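PDB 4LK5: enoyl-CoA hydratase from Mycobacterium avium subsp. paratuberculosis, which probably catalyses the reversible addition of water across the double bond of 2-enoyl-CoA thioesters. Local coordinates for residues P33-G44 and T49-V63. Residues are numbered along the deposited sequence; the frame is centred on the assembly and turned at random.
Sequences PVAGLDVTLSDG and TINRPDSLNSLTVPV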
ATOM      1  N   PRO C  33     -11.219  36.650   2.231  1.00 70.79           N
ATOM      2  CA  PRO C  33     -11.129  37.585   1.082  1.00 65.06           C
ATOM      3  C   PRO C  33      -9.741  37.569   0.424  1.00 67.01           C
ATOM      4  O   PRO C  33      -8.856  38.310   0.853  1.00 64.44           O
ATOM      5  CB  PRO C  33     -11.407  38.941   1.732  1.00 67.73           C
ATOM      6  CG  PRO C  33     -10.886  38.769   3.137  1.00 70.57           C
ATOM      7  CD  PRO C  33     -11.182  37.336   3.536  1.00 65.20           C
ATOM      8  N   VAL C  34      -9.532  36.732  -0.601  1.00 66.42           N
ATOM      9  CA  VAL C  34      -8.162  36.478  -1.088  1.00 61.46           C
ATOM     10  C   VAL C  34      -7.989  36.482  -2.616  1.00 58.86           C
ATOM     11  O   VAL C  34      -8.738  35.850  -3.361  1.00 55.02           O
ATOM     12  CB  VAL C  34      -7.621  35.136  -0.514  1.00 64.26           C
ATOM     13  CG1 VAL C  34      -6.214  34.840  -1.034  1.00 64.48           C
ATOM     14  CG2 VAL C  34      -7.633  35.145   1.018  1.00 60.29           C
ATOM     15  N   ALA C  35      -6.949  37.165  -3.073  1.00 55.62           N
ATOM     16  CA  ALA C  35      -6.742  37.341  -4.488  1.00 58.85           C
ATOM     17  C   ALA C  35      -6.227  36.055  -5.143  1.00 61.75           C
ATOM     18  O   ALA C  35      -5.204  35.510  -4.729  1.00 56.11           O
ATOM     19  CB  ALA C  35      -5.774  38.483  -4.730  1.00 56.41           C
ATOM     20  N   GLY C  36      -6.933  35.600  -6.179  1.00 62.72           N
ATOM     21  CA  GLY C  36      -6.566  34.398  -6.940  1.00 58.31           C
ATOM     22  C   GLY C  36      -7.317  33.160  -6.467  1.00 63.45           C
ATOM     23  O   GLY C  36      -7.056  32.056  -6.953  1.00 70.48           O
ATOM     24  N   LEU C  37      -8.250  33.336  -5.525  1.00 58.68           N
ATOM     25  CA  LEU C  37      -8.889  32.211  -4.854  1.00 59.20           C
ATOM     26  C   LEU C  37     -10.357  32.462  -4.516  1.00 62.16           C
ATOM     27  O   LEU C  37     -10.673  33.273  -3.637  1.00 65.25           O
ATOM     28  CB  LEU C  37      -8.152  31.865  -3.554  1.00 57.00           C
ATOM     29  CG  LEU C  37      -8.763  30.656  -2.825  1.00 55.06           C
ATOM     30  CD1 LEU C  37      -8.347  29.388  -3.545  1.00 53.59           C
ATOM     31  CD2 LEU C  37      -8.402  30.577  -1.344  1.00 55.71           C
ATOM     32  N   ASP C  38     -11.240  31.714  -5.174  1.00 61.08           N
ATOM     33  CA  ASP C  38     -12.672  31.801  -4.916  1.00 65.74           C
ATOM     34  C   ASP C  38     -13.132  30.699  -3.964  1.00 61.33           C
ATOM     35  O   ASP C  38     -12.837  29.523  -4.180  1.00 66.94           O
ATOM     36  CB  ASP C  38     -13.438  31.711  -6.237  1.00 67.85           C
ATOM     37  CG  ASP C  38     -12.942  32.716  -7.266  1.00 68.58           C
ATOM     38  OD1 ASP C  38     -12.749  33.909  -6.915  1.00 68.73           O
ATOM     39  OD2 ASP C  38     -12.737  32.306  -8.427  1.00 69.14           O
ATOM     40  N   VAL C  39     -13.845  31.109  -2.920  1.00 56.07           N
ATOM     41  CA  VAL C  39     -14.456  30.220  -1.948  1.00 58.83           C
ATOM     42  C   VAL C  39     -15.956  30.484  -1.915  1.00 60.20           C
ATOM     43  O   VAL C  39     -16.387  31.625  -1.913  1.00 67.29           O
ATOM     44  CB  VAL C  39     -13.909  30.456  -0.520  1.00 61.78           C
ATOM     45  CG1 VAL C  39     -14.527  29.477   0.473  1.00 56.79           C
ATOM     46  CG2 VAL C  39     -12.388  30.348  -0.488  1.00 64.33           C
ATOM     47  N   THR C  40     -16.735  29.416  -1.825  1.00 60.62           N
ATOM     48  CA  THR C  40     -18.175  29.460  -1.985  1.00 60.48           C
ATOM     49  C   THR C  40     -18.777  28.315  -1.186  1.00 66.65           C
ATOM     50  O   THR C  40     -18.266  27.193  -1.204  1.00 67.98           O
ATOM     51  CB  THR C  40     -18.539  29.234  -3.470  1.00 68.45           C
ATOM     52  OG1 THR C  40     -18.249  30.417  -4.220  1.00 67.10           O
ATOM     53  CG2 THR C  40     -20.021  28.848  -3.673  1.00 71.33           C
ATOM     54  N   LEU C  41     -19.863  28.601  -0.491  1.00 68.57           N
ATOM     55  CA  LEU C  41     -20.689  27.580   0.087  1.00 65.57           C
ATOM     56  C   LEU C  41     -21.987  27.636  -0.691  1.00 74.97           C
ATOM     57  O   LEU C  41     -22.416  28.713  -1.099  1.00 85.85           O
ATOM     58  CB  LEU C  41     -20.912  27.862   1.565  1.00 62.38           C
ATOM     59  CG  LEU C  41     -21.840  26.897   2.317  1.00 67.02           C
ATOM     60  CD1 LEU C  41     -21.345  25.457   2.187  1.00 70.06           C
ATOM     61  CD2 LEU C  41     -22.013  27.283   3.791  1.00 61.08           C
ATOM     62  N   SER C  42     -22.595  26.480  -0.928  1.00 84.42           N
ATOM     63  CA  SER C  42     -23.882  26.409  -1.609  1.00 81.81           C
ATOM     64  C   SER C  42     -24.911  25.703  -0.730  1.00 78.67           C
ATOM     65  O   SER C  42     -25.084  26.043   0.454  1.00 79.05           O
ATOM     66  CB  SER C  42     -23.719  25.666  -2.923  1.00 84.31           C
ATOM     67  OG  SER C  42     -24.978  25.471  -3.536  1.00 92.67           O
ATOM     68  N   ASP C  43     -25.596  24.724  -1.309  1.00 67.32           N
ATOM     69  CA  ASP C  43     -26.474  23.875  -0.543  1.00 74.57           C
ATOM     70  C   ASP C  43     -25.594  22.809   0.123  1.00 72.22           C
ATOM     71  O   ASP C  43     -25.597  21.654  -0.292  1.00 70.97           O
ATOM     72  CB  ASP C  43     -27.551  23.242  -1.450  1.00 77.02           C
ATOM     73  CG  ASP C  43     -28.442  24.296  -2.160  1.00 75.71           C
ATOM     74  OD1 ASP C  43     -28.606  25.438  -1.662  1.00 69.21           O
ATOM     75  OD2 ASP C  43     -28.994  23.969  -3.229  1.00 70.93           O
ATOM     76  N   GLY C  44     -24.823  23.225   1.133  1.00 66.27           N
ATOM     77  CA  GLY C  44     -23.923  22.338   1.887  1.00 58.05           C
ATOM     78  C   GLY C  44     -22.617  21.963   1.200  1.00 52.38           C
ATOM     79  O   GLY C  44     -21.887  21.101   1.685  1.00 48.13           O
ATOM     80  N   THR C  49     -11.658  27.154  -5.210  1.00 50.99           N
ATOM     81  CA  THR C  49     -11.207  27.146  -6.573  1.00 51.30           C
ATOM     82  C   THR C  49     -10.073  28.148  -6.782  1.00 56.74           C
ATOM     83  O   THR C  49     -10.246  29.356  -6.623  1.00 57.06           O
ATOM     84  CB  THR C  49     -12.395  27.415  -7.500  1.00 53.09           C
ATOM     85  OG1 THR C  49     -13.517  26.628  -7.058  1.00 51.59           O
ATOM     86  CG2 THR C  49     -12.055  27.086  -8.959  1.00 50.50           C
ATOM     87  N   ILE C  50      -8.899  27.616  -7.116  1.00 63.01           N
ATOM     88  CA  ILE C  50      -7.713  28.425  -7.405  1.00 63.51           C
ATOM     89  C   ILE C  50      -7.998  29.077  -8.756  1.00 69.74           C
ATOM     90  O   ILE C  50      -8.648  28.451  -9.604  1.00 68.90           O
ATOM     91  CB  ILE C  50      -6.419  27.572  -7.464  1.00 57.07           C
ATOM     92  CG1 ILE C  50      -6.215  26.783  -6.164  1.00 59.41           C
ATOM     93  CG2 ILE C  50      -5.193  28.439  -7.699  1.00 56.02           C
ATOM     94  CD1 ILE C  50      -5.090  25.755  -6.209  1.00 57.68           C
ATOM     95  N   ASN C  51      -7.535  30.326  -8.941  1.00 67.29           N
ATOM     96  CA  ASN C  51      -7.915  31.145 -10.100  1.00 64.13           C
ATOM     97  C   ASN C  51      -6.753  31.941 -10.682  1.00 63.31           C
ATOM     98  O   ASN C  51      -6.847  33.130 -10.952  1.00 67.32           O
ATOM     99  CB  ASN C  51      -9.061  32.086  -9.710  1.00 65.17           C
ATOM    100  CG  ASN C  51      -9.989  32.394 -10.872  1.00 64.70           C
ATOM    101  OD1 ASN C  51      -9.585  32.369 -12.044  1.00 62.00           O
ATOM    102  ND2 ASN C  51     -11.256  32.663 -10.551  1.00 60.64           N
ATOM    103  N   ARG C  52      -5.649  31.263 -10.895  1.00 62.02           N
ATOM    104  CA  ARG C  52      -4.509  31.863 -11.513  1.00 59.75           C
ATOM    105  C   ARG C  52      -4.242  31.135 -12.834  1.00 60.47           C
ATOM    106  O   ARG C  52      -3.137  30.633 -13.076  1.00 58.17           O
ATOM    107  CB  ARG C  52      -3.361  31.823 -10.512  1.00 59.66           C
ATOM    108  CG  ARG C  52      -3.666  32.703  -9.284  1.00 61.14           C
ATOM    109  CD  ARG C  52      -2.760  32.466  -8.073  1.00 61.30           C
ATOM    110  NE  ARG C  52      -1.350  32.256  -8.396  1.00 63.30           N
ATOM    111  CZ  ARG C  52      -0.501  33.207  -8.794  1.00 71.01           C
ATOM    112  NH1 ARG C  52      -0.907  34.462  -8.944  1.00 70.25           N
ATOM    113  NH2 ARG C  52       0.769  32.901  -9.056  1.00 74.33           N
ATOM    114  N   PRO C  53      -5.271  31.093 -13.704  1.00 61.13           N
ATOM    115  CA  PRO C  53      -5.229  30.261 -14.906  1.00 62.43           C
ATOM    116  C   PRO C  53      -3.982  30.520 -15.729  1.00 67.25           C
ATOM    117  O   PRO C  53      -3.281  29.583 -16.101  1.00 67.28           O
ATOM    118  CB  PRO C  53      -6.492  30.672 -15.676  1.00 63.53           C
ATOM    119  CG  PRO C  53      -6.939  31.968 -15.093  1.00 65.84           C
ATOM    120  CD  PRO C  53      -6.477  31.943 -13.666  1.00 64.63           C
ATOM    121  N   ASP C  54      -3.733  31.793 -16.017  1.00 69.69           N
ATOM    122  CA  ASP C  54      -2.470  32.282 -16.596  1.00 69.06           C
ATOM    123  C   ASP C  54      -1.191  31.415 -16.296  1.00 66.27           C
ATOM    124  O   ASP C  54      -0.415  31.109 -17.197  1.00 62.47           O
ATOM    125  CB  ASP C  54      -2.283  33.765 -16.168  1.00 73.84           C
ATOM    126  CG  ASP C  54      -3.030  34.112 -14.841  1.00 75.74           C
ATOM    127  OD1 ASP C  54      -4.283  34.256 -14.848  1.00 71.40           O
ATOM    128  OD2 ASP C  54      -2.363  34.216 -13.787  1.00 72.83           O
ATOM    129  N   SER C  55      -0.988  31.016 -15.043  1.00 69.18           N
ATOM    130  CA  SER C  55       0.191  30.211 -14.631  1.00 66.38           C
ATOM    131  C   SER C  55      -0.156  28.753 -14.253  1.00 70.75           C
ATOM    132  O   SER C  55       0.682  28.021 -13.695  1.00 64.65           O
ATOM    133  CB  SER C  55       0.911  30.889 -13.447  1.00 65.39           C
ATOM    134  OG  SER C  55       0.084  30.976 -12.299  1.00 57.35           O
ATOM    135  N   LEU C  56      -1.394  28.351 -14.563  1.00 74.28           N
ATOM    136  CA  LEU C  56      -1.863  26.958 -14.449  1.00 70.67           C
ATOM    137  C   LEU C  56      -2.180  26.681 -12.994  1.00 63.73           C
ATOM    138  O   LEU C  56      -1.904  25.601 -12.464  1.00 56.30           O
ATOM    139  CB  LEU C  56      -0.823  25.979 -15.029  1.00 76.56           C
ATOM    140  CG  LEU C  56      -1.276  24.823 -15.928  1.00 75.03           C
ATOM    141  CD1 LEU C  56      -2.423  25.210 -16.863  1.00 71.79           C
ATOM    142  CD2 LEU C  56      -0.064  24.326 -16.711  1.00 73.30           C
ATOM    143  N   ASN C  57      -2.773  27.702 -12.378  1.00 61.09           N
ATOM    144  CA  ASN C  57      -3.098  27.728 -10.962  1.00 56.94           C
ATOM    145  C   ASN C  57      -1.872  27.531 -10.021  1.00 55.87           C
ATOM    146  O   ASN C  57      -1.963  26.770  -9.057  1.00 56.17           O
ATOM    147  CB  ASN C  57      -4.220  26.732 -10.689  1.00 56.16           C
ATOM    148  CG  ASN C  57      -5.461  27.002 -11.539  1.00 57.41           C
ATOM    149  OD1 ASN C  57      -6.015  26.099 -12.163  1.00 51.74           O
ATOM    150  ND2 ASN C  57      -5.916  28.248 -11.538  1.00 55.80           N
ATOM    151  N   SER C  58      -0.755  28.223 -10.318  1.00 50.78           N
ATOM    152  CA  SER C  58       0.453  28.346  -9.422  1.00 51.99           C
ATOM    153  C   SER C  58       0.028  28.724  -8.019  1.00 45.00           C
ATOM    154  O   SER C  58      -1.043  29.229  -7.848  1.00 41.60           O
ATOM    155  CB  SER C  58       1.424  29.478  -9.859  1.00 51.02           C
ATOM    156  OG  SER C  58       2.199  29.161 -10.987  1.00 56.08           O
ATOM    157  N   LEU C  59       0.890  28.526  -7.031  1.00 43.62           N
ATOM    158  CA  LEU C  59       0.524  28.838  -5.654  1.00 44.21           C
ATOM    159  C   LEU C  59       1.492  29.829  -5.018  1.00 44.23           C
ATOM    160  O   LEU C  59       2.684  29.566  -4.933  1.00 49.94           O
ATOM    161  CB  LEU C  59       0.456  27.536  -4.842  1.00 46.25           C
ATOM    162  CG  LEU C  59      -0.691  26.570  -5.134  1.00 45.34           C
ATOM    163  CD1 LEU C  59      -0.689  25.349  -4.213  1.00 48.95           C
ATOM    164  CD2 LEU C  59      -1.996  27.296  -4.980  1.00 45.41           C
ATOM    165  N   THR C  60       0.976  30.983  -4.606  1.00 48.17           N
ATOM    166  CA  THR C  60       1.745  31.953  -3.846  1.00 46.41           C
ATOM    167  C   THR C  60       1.414  31.705  -2.411  1.00 50.47           C
ATOM    168  O   THR C  60       0.463  30.975  -2.105  1.00 53.71           O
ATOM    169  CB  THR C  60       1.267  33.381  -4.093  1.00 48.99           C
ATOM    170  OG1 THR C  60      -0.086  33.505  -3.611  1.00 55.39           O
ATOM    171  CG2 THR C  60       1.342  33.740  -5.558  1.00 52.36           C
ATOM    172  N   VAL C  61       2.131  32.377  -1.524  1.00 51.81           N
ATOM    173  CA  VAL C  61       1.905  32.208  -0.106  1.00 51.89           C
ATOM    174  C   VAL C  61       0.532  32.711   0.346  1.00 57.15           C
ATOM    175  O   VAL C  61      -0.177  31.981   1.039  1.00 57.04           O
ATOM    176  CB  VAL C  61       3.036  32.841   0.699  1.00 54.10           C
ATOM    177  CG1 VAL C  61       2.853  32.561   2.179  1.00 56.45           C
ATOM    178  CG2 VAL C  61       4.364  32.272   0.222  1.00 56.30           C
ATOM    179  N   PRO C  62       0.157  33.960  -0.024  1.00 63.49           N
ATOM    180  CA  PRO C  62      -1.198  34.434   0.321  1.00 60.00           C
ATOM    181  C   PRO C  62      -2.300  33.417  -0.007  1.00 55.94           C
ATOM    182  O   PRO C  62      -3.188  33.168   0.808  1.00 55.33           O
ATOM    183  CB  PRO C  62      -1.368  35.698  -0.540  1.00 63.30           C
ATOM    184  CG  PRO C  62      -0.028  35.958  -1.202  1.00 63.85           C
ATOM    185  CD  PRO C  62       0.986  35.054  -0.569  1.00 61.56           C
ATOM    186  N   VAL C  63      -2.215  32.817  -1.184  1.00 50.42           N
ATOM    187  CA  VAL C  63      -3.210  31.839  -1.632  1.00 51.81           C
ATOM    188  C   VAL C  63      -3.171  30.494  -0.894  1.00 49.46           C
ATOM    189  O   VAL C  63      -4.230  29.949  -0.559  1.00 53.71           O
ATOM    190  CB  VAL C  63      -3.109  31.618  -3.158  1.00 54.08           C
ATOM    191  CG1 VAL C  63      -3.617  30.252  -3.576  1.00 53.45           C
ATOM    192  CG2 VAL C  63      -3.902  32.696  -3.881  1.00 56.28           C
TER
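Leu37 and Asp38 pair antiparallel with Ile50 and Thr49 at the open end of the hairpin formed by strands 37-41 and 45-50, and helix 61-76 begins against the chain just ahead of the first strand. Asp38 and Thr49 form a hydrogen-bonded pair, with Asp38 N to Thr49 O at 2.9 Å and Thr49 N to Asp38 O at 2.8 Å, both N-H...O angles being 158°. Beyond the non-hydrogen-bonded pair Leu37-Ile50, Asn51 N donates to Gly36 O at 2.7 Å, which carries the pairing one residue past the end of the strand at Ile50. On the Asp38-Thr49 face, Asn51 ND2 reaches Asp38 OD2 at 2.6 Å on its syn side, with carboxylate and amide planes almost perpendicular (89°). This hairpin edges the mixed sheet of the crotonase-like fold: strand 37-41 is outermost within the chain, while Ile50 bonds through its backbone to Gly86 and Ala88 on the inner side. On the opposite face, Leu37 holds CG anti to its own N (chi1 -178°), and its CD1 lies 3.6 Å from Thr49 O and 4.3 Å from Ile50 CG1. Val63, in the first turn of the helix, brings CG2 to 3.2 Å from Ala35 O and also meets Val34 CG1 and Leu37 CB. Gly36 takes positive phi in the type II turn Val34-Leu37 and, having no side chain, leaves room beside its CA for the Arg52 side chain and Val63 CG2.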